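Local atomic coordinates of carbohydrate deacetylase Agd3 (Neosartorya fumigata, PDB entry 6NWZ), a protein that is a zinc-binding carbohydrate esterase that probably removes N-acetyl groups from the exopolysaccharide galactosaminogalactan and is required for biofilm formation. Residues 260-272 with 498-512. Sequence-based numbering, arbitrary orientation.
Sequences VTDIYYPNGSTFR and YNCDTPACTVQEWID
The backbones of Ile-263 and Tyr-264 come alongside that of Asn-499, where Tyr-264 N gives a weak, bent hydrogen bond to Asn-499 O (2.9 Å, 128° at the hydrogen). The same carbonyl receives a CA-H...O contact from Ile-263. The ring of Tyr-264 then lies along helix 503-513. CG of Glu-509 sits over the centre of one ring face in a CH-pi contact, 3.8 Å from the centroid. The Glu-509 carboxylate is stacked on that ring, the two planes only 2° apart. CG of Tyr-264 is anti to the backbone N (chi1 175°), which sends the ring along the helix to Asp-512. There the phenol OH donates to Asp-512 OD2 (2.9 Å), which accepts through its anti lone pair. Residues 260-272 form a small beta hairpin of the deacetylase domain, with a type II turn from Pro-266 to Ser-269. It rests against the first turns of the helix, from Cys-505 to Asp-512. Thr-502 is the N-cap: its OG1 accepts from Cys-505 N. The disulfide Cys-500–Cys-505 ties the first turn to the preceding loop. CB of Tyr-264 packs on Cys-505 SG at 3.6 Å, and CB of Tyr-265 meets Cys-505 CB. CD1 of the poorly ordered Tyr-265 ring reaches Gln-508 CG. Ile-263 packs its CG2 and CD1 branches against the Asp-501 carboxylate, which OD2 ties to Arg-551 by a salt bridge. A water links Thr-261 OG1 to Tyr-498 O. The Thr-261 and Tyr-498 side chains lie about 4 Å from Asp-256 and 3 Å from His-546 (nearest side-chain atoms), which bind different zinc ions.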
loop_
_atom_site.group_PDB
_atom_site.type_symbol
_atom_site.label_atom_id
_atom_site.label_comp_id
_atom_site.label_asym_id
_atom_site.label_seq_id
_atom_site.Cartn_x
_atom_site.Cartn_y
_atom_site.Cartn_z
ATOM N N VAL A 260 3.962 29.496 3.190
ATOM C CA VAL A 260 3.934 29.986 1.818
ATOM C C VAL A 260 5.012 29.245 1.040
ATOM O O VAL A 260 6.159 29.153 1.495
ATOM C CB VAL A 260 4.159 31.508 1.755
ATOM C CG1 VAL A 260 4.197 31.986 0.313
ATOM C CG2 VAL A 260 3.082 32.239 2.532
ATOM N N THR A 261 4.648 28.709 -0.119
ATOM C CA THR A 261 5.591 27.979 -0.955
ATOM C C THR A 261 5.744 28.707 -2.281
ATOM O O THR A 261 4.784 29.291 -2.794
ATOM C CB THR A 261 5.145 26.519 -1.189
ATOM O OG1 THR A 261 3.940 26.495 -1.953
ATOM C CG2 THR A 261 4.913 25.790 0.145
ATOM N N ASP A 262 6.963 28.695 -2.818
ATOM C CA ASP A 262 7.236 29.322 -4.103
ATOM C C ASP A 262 6.779 28.408 -5.234
ATOM O O ASP A 262 7.179 27.242 -5.304
ATOM C CB ASP A 262 8.726 29.639 -4.245
ATOM C CG ASP A 262 9.243 30.556 -3.146
ATOM O OD1 ASP A 262 8.804 31.723 -3.084
ATOM O OD2 ASP A 262 10.088 30.108 -2.342
ATOM N N ILE A 263 5.946 28.940 -6.118
ATOM C CA ILE A 263 5.391 28.167 -7.222
ATOM C C ILE A 263 6.441 27.999 -8.314
ATOM O O ILE A 263 7.321 28.850 -8.501
ATOM C CB ILE A 263 4.111 28.854 -7.739
ATOM C CG1 ILE A 263 3.089 28.940 -6.601
ATOM C CG2 ILE A 263 3.529 28.126 -8.948
ATOM C CD1 ILE A 263 2.824 27.603 -5.910
ATOM N N TYR A 264 6.357 26.884 -9.043
ATOM C CA TYR A 264 7.395 26.496 -9.993
ATOM C C TYR A 264 7.215 27.134 -11.372
ATOM O O TYR A 264 8.140 27.775 -11.882
ATOM C CB TYR A 264 7.443 24.970 -10.117
ATOM C CG TYR A 264 8.407 24.484 -11.172
ATOM C CD1 TYR A 264 9.768 24.406 -10.909
ATOM C CD2 TYR A 264 7.959 24.111 -12.434
ATOM C CE1 TYR A 264 10.654 23.966 -11.871
ATOM C CE2 TYR A 264 8.839 23.669 -13.404
ATOM C CZ TYR A 264 10.186 23.600 -13.115
ATOM O OH TYR A 264 11.074 23.160 -14.070
ATOM N N TYR A 265 6.037 26.950 -12.005
ATOM C CA TYR A 265 5.918 27.349 -13.408
ATOM C C TYR A 265 5.871 28.864 -13.565
ATOM O O TYR A 265 6.785 29.429 -14.191
ATOM C CB TYR A 265 4.728 26.653 -14.074
ATOM C CG TYR A 265 4.515 27.135 -15.495
ATOM C CD1 TYR A 265 5.489 26.944 -16.467
ATOM C CD2 TYR A 265 3.351 27.800 -15.860
ATOM C CE1 TYR A 265 5.310 27.391 -17.763
ATOM C CE2 TYR A 265 3.160 28.252 -17.155
ATOM C CZ TYR A 265 4.146 28.043 -18.102
ATOM O OH TYR A 265 3.991 28.478 -19.398
ATOM N N PRO A 266 4.865 29.590 -13.041
ATOM C CA PRO A 266 4.979 31.051 -13.080
ATOM C C PRO A 266 6.033 31.491 -12.080
ATOM O O PRO A 266 5.710 31.844 -10.942
ATOM C CB PRO A 266 3.571 31.539 -12.704
ATOM C CG PRO A 266 2.690 30.311 -12.740
ATOM C CD PRO A 266 3.608 29.183 -12.387
ATOM N N ASN A 267 7.299 31.441 -12.495
ATOM C CA ASN A 267 8.406 31.677 -11.578
ATOM C C ASN A 267 8.277 33.039 -10.907
ATOM O O ASN A 267 7.822 34.012 -11.517
ATOM C CB ASN A 267 9.740 31.584 -12.324
ATOM C CG ASN A 267 10.935 31.669 -11.391
ATOM O OD1 ASN A 267 10.861 31.254 -10.235
ATOM N ND2 ASN A 267 12.041 32.216 -11.888
ATOM N N GLY A 268 8.679 33.099 -9.638
ATOM C CA GLY A 268 8.571 34.308 -8.850
ATOM C C GLY A 268 7.239 34.507 -8.161
ATOM O O GLY A 268 7.080 35.498 -7.434
ATOM N N SER A 269 6.283 33.608 -8.366
ATOM C CA SER A 269 4.982 33.682 -7.724
ATOM C C SER A 269 4.957 32.792 -6.489
ATOM O O SER A 269 5.657 31.779 -6.412
ATOM C CB SER A 269 3.869 33.269 -8.688
ATOM O OG SER A 269 3.987 31.902 -9.044
ATOM N N THR A 270 4.142 33.185 -5.515
ATOM C CA THR A 270 3.998 32.454 -4.268
ATOM C C THR A 270 2.526 32.169 -4.023
ATOM O O THR A 270 1.652 32.926 -4.454
ATOM C CB THR A 270 4.568 33.244 -3.087
ATOM O OG1 THR A 270 3.763 34.410 -2.865
ATOM C CG2 THR A 270 5.999 33.670 -3.375
ATOM N N PHE A 271 2.252 31.071 -3.321
ATOM C CA PHE A 271 0.880 30.729 -2.978
ATOM C C PHE A 271 0.791 30.264 -1.532
ATOM O O PHE A 271 1.671 29.549 -1.041
ATOM C CB PHE A 271 0.312 29.646 -3.901
ATOM C CG PHE A 271 -1.106 29.278 -3.579
ATOM C CD1 PHE A 271 -2.146 30.141 -3.893
ATOM C CD2 PHE A 271 -1.399 28.089 -2.937
ATOM C CE1 PHE A 271 -3.454 29.814 -3.587
ATOM C CE2 PHE A 271 -2.702 27.756 -2.625
ATOM C CZ PHE A 271 -3.732 28.619 -2.948
ATOM N N ARG A 272 -0.279 30.692 -0.859
ATOM C CA ARG A 272 -0.660 30.214 0.464
ATOM C C ARG A 272 -2.146 29.900 0.437
ATOM O O ARG A 272 -2.956 30.760 0.072
ATOM C CB ARG A 272 -0.361 31.249 1.555
ATOM C CG ARG A 272 -0.697 30.786 2.968
ATOM C CD ARG A 272 -0.418 31.887 3.978
ATOM N NE ARG A 272 -0.296 31.392 5.347
ATOM C CZ ARG A 272 -1.226 31.540 6.283
ATOM N NH1 ARG A 272 -2.356 32.168 5.999
ATOM N NH2 ARG A 272 -1.025 31.062 7.505
ATOM N N TYR A 498 5.522 19.380 -5.004
ATOM C CA TYR A 498 5.324 20.140 -3.774
ATOM C C TYR A 498 5.168 21.632 -4.030
ATOM O O TYR A 498 4.562 22.337 -3.216
ATOM C CB TYR A 498 6.499 19.910 -2.827
ATOM C CG TYR A 498 7.684 20.820 -3.086
ATOM C CD1 TYR A 498 8.561 20.573 -4.137
ATOM C CD2 TYR A 498 7.922 21.930 -2.283
ATOM C CE1 TYR A 498 9.648 21.405 -4.377
ATOM C CE2 TYR A 498 9.004 22.766 -2.515
ATOM C CZ TYR A 498 9.863 22.499 -3.561
ATOM O OH TYR A 498 10.938 23.328 -3.793
ATOM N N ASN A 499 5.731 22.136 -5.123
ATOM C CA ASN A 499 5.766 23.565 -5.405
ATOM C C ASN A 499 4.867 23.918 -6.583
ATOM O O ASN A 499 5.173 24.815 -7.374
ATOM C CB ASN A 499 7.199 24.028 -5.656
ATOM C CG ASN A 499 7.881 23.251 -6.771
ATOM O OD1 ASN A 499 7.469 22.145 -7.115
ATOM N ND2 ASN A 499 8.937 23.830 -7.336
ATOM N N CYS A 500 3.739 23.219 -6.704
ATOM C CA CYS A 500 2.816 23.427 -7.808
ATOM C C CYS A 500 1.395 23.592 -7.297
ATOM O O CYS A 500 0.985 22.924 -6.342
ATOM C CB CYS A 500 2.880 22.275 -8.800
ATOM S SG CYS A 500 4.186 22.489 -10.011
ATOM N N ASP A 501 0.645 24.482 -7.955
ATOM C CA ASP A 501 -0.727 24.780 -7.576
ATOM C C ASP A 501 -1.713 24.704 -8.736
ATOM O O ASP A 501 -2.908 24.939 -8.522
ATOM C CB ASP A 501 -0.805 26.176 -6.936
ATOM C CG ASP A 501 -0.334 27.274 -7.872
ATOM O OD1 ASP A 501 0.406 26.968 -8.828
ATOM O OD2 ASP A 501 -0.701 28.447 -7.653
ATOM N N THR A 502 -1.261 24.392 -9.944
ATOM C CA THR A 502 -2.114 24.302 -11.120
ATOM C C THR A 502 -1.716 23.076 -11.926
ATOM O O THR A 502 -0.596 22.572 -11.786
ATOM C CB THR A 502 -1.998 25.549 -12.008
ATOM O OG1 THR A 502 -0.656 25.653 -12.505
ATOM C CG2 THR A 502 -2.356 26.808 -11.231
ATOM N N PRO A 503 -2.614 22.570 -12.778
ATOM C CA PRO A 503 -2.204 21.495 -13.699
ATOM C C PRO A 503 -1.033 21.884 -14.586
ATOM O O PRO A 503 -0.126 21.070 -14.799
ATOM C CB PRO A 503 -3.478 21.234 -14.516
ATOM C CG PRO A 503 -4.585 21.648 -13.612
ATOM C CD PRO A 503 -4.062 22.837 -12.856
ATOM N N ALA A 504 -1.027 23.118 -15.101
ATOM C CA ALA A 504 0.079 23.579 -15.938
ATOM C C ALA A 504 1.411 23.474 -15.210
ATOM O O ALA A 504 2.426 23.101 -15.809
ATOM C CB ALA A 504 -0.167 25.020 -16.382
ATOM N N CYS A 505 1.429 23.801 -13.918
ATOM C CA CYS A 505 2.670 23.740 -13.155
ATOM C C CYS A 505 3.195 22.309 -13.071
ATOM O O CYS A 505 4.342 22.037 -13.443
ATOM C CB CYS A 505 2.453 24.330 -11.759
ATOM S SG CYS A 505 3.927 24.401 -10.698
ATOM N N THR A 506 2.370 21.379 -12.569
ATOM C CA THR A 506 2.835 20.001 -12.401
ATOM C C THR A 506 3.272 19.397 -13.727
ATOM O O THR A 506 4.312 18.732 -13.801
ATOM C CB THR A 506 1.750 19.125 -11.766
ATOM O OG1 THR A 506 0.458 19.527 -12.238
ATOM C CG2 THR A 506 1.804 19.206 -10.254
ATOM N N VAL A 507 2.488 19.613 -14.784
ATOM C CA VAL A 507 2.847 19.066 -16.087
ATOM C C VAL A 507 4.192 19.618 -16.540
ATOM O O VAL A 507 5.035 18.884 -17.069
ATOM C CB VAL A 507 1.732 19.352 -17.112
ATOM C CG1 VAL A 507 2.166 18.936 -18.504
ATOM C CG2 VAL A 507 0.464 18.615 -16.719
ATOM N N GLN A 508 4.428 20.911 -16.310
ATOM C CA GLN A 508 5.689 21.519 -16.718
ATOM C C GLN A 508 6.868 20.916 -15.960
ATOM O O GLN A 508 7.869 20.514 -16.564
ATOM C CB GLN A 508 5.632 23.029 -16.506
ATOM C CG GLN A 508 6.736 23.760 -17.218
ATOM C CD GLN A 508 6.723 23.477 -18.701
ATOM O OE1 GLN A 508 5.666 23.484 -19.335
ATOM N NE2 GLN A 508 7.893 23.207 -19.263
ATOM N N GLU A 509 6.769 20.847 -14.631
ATOM C CA GLU A 509 7.847 20.264 -13.840
ATOM C C GLU A 509 8.035 18.785 -14.156
ATOM O O GLU A 509 9.168 18.289 -14.146
ATOM C CB GLU A 509 7.562 20.464 -12.352
ATOM C CG GLU A 509 8.782 20.350 -11.464
ATOM C CD GLU A 509 8.507 20.818 -10.054
ATOM O OE1 GLU A 509 7.329 21.080 -9.741
ATOM O OE2 GLU A 509 9.465 20.934 -9.262
ATOM N N TRP A 510 6.943 18.073 -14.434
ATOM C CA TRP A 510 7.046 16.681 -14.857
ATOM C C TRP A 510 7.780 16.567 -16.186
ATOM O O TRP A 510 8.594 15.657 -16.380
ATOM C CB TRP A 510 5.644 16.077 -14.947
ATOM C CG TRP A 510 5.558 14.678 -15.470
ATOM C CD1 TRP A 510 6.270 13.589 -15.049
ATOM C CD2 TRP A 510 4.664 14.206 -16.482
ATOM N NE1 TRP A 510 5.885 12.470 -15.757
ATOM C CE2 TRP A 510 4.897 12.824 -16.638
ATOM C CE3 TRP A 510 3.692 14.821 -17.277
ATOM C CZ2 TRP A 510 4.201 12.052 -17.561
ATOM C CZ3 TRP A 510 3.000 14.052 -18.189
ATOM C CH2 TRP A 510 3.257 12.683 -18.325
ATOM N N ILE A 511 7.507 17.486 -17.112
ATOM C CA ILE A 511 8.194 17.475 -18.399
ATOM C C ILE A 511 9.666 17.819 -18.224
ATOM O O ILE A 511 10.542 17.180 -18.818
ATOM C CB ILE A 511 7.502 18.446 -19.373
ATOM C CG1 ILE A 511 6.150 17.889 -19.823
ATOM C CG2 ILE A 511 8.395 18.733 -20.566
ATOM C CD1 ILE A 511 5.321 18.884 -20.607
ATOM N N ASP A 512 9.964 18.824 -17.397
ATOM C CA ASP A 512 11.326 19.339 -17.296
ATOM C C ASP A 512 12.250 18.388 -16.544
ATOM O O ASP A 512 13.436 18.291 -16.877
ATOM C CB ASP A 512 11.321 20.707 -16.607
ATOM C CG ASP A 512 10.493 21.742 -17.355
ATOM O OD1 ASP A 512 9.976 21.422 -18.447
ATOM O OD2 ASP A 512 10.357 22.876 -16.846
HETATM O O HOH W 1 3.091 23.540 -1.095
#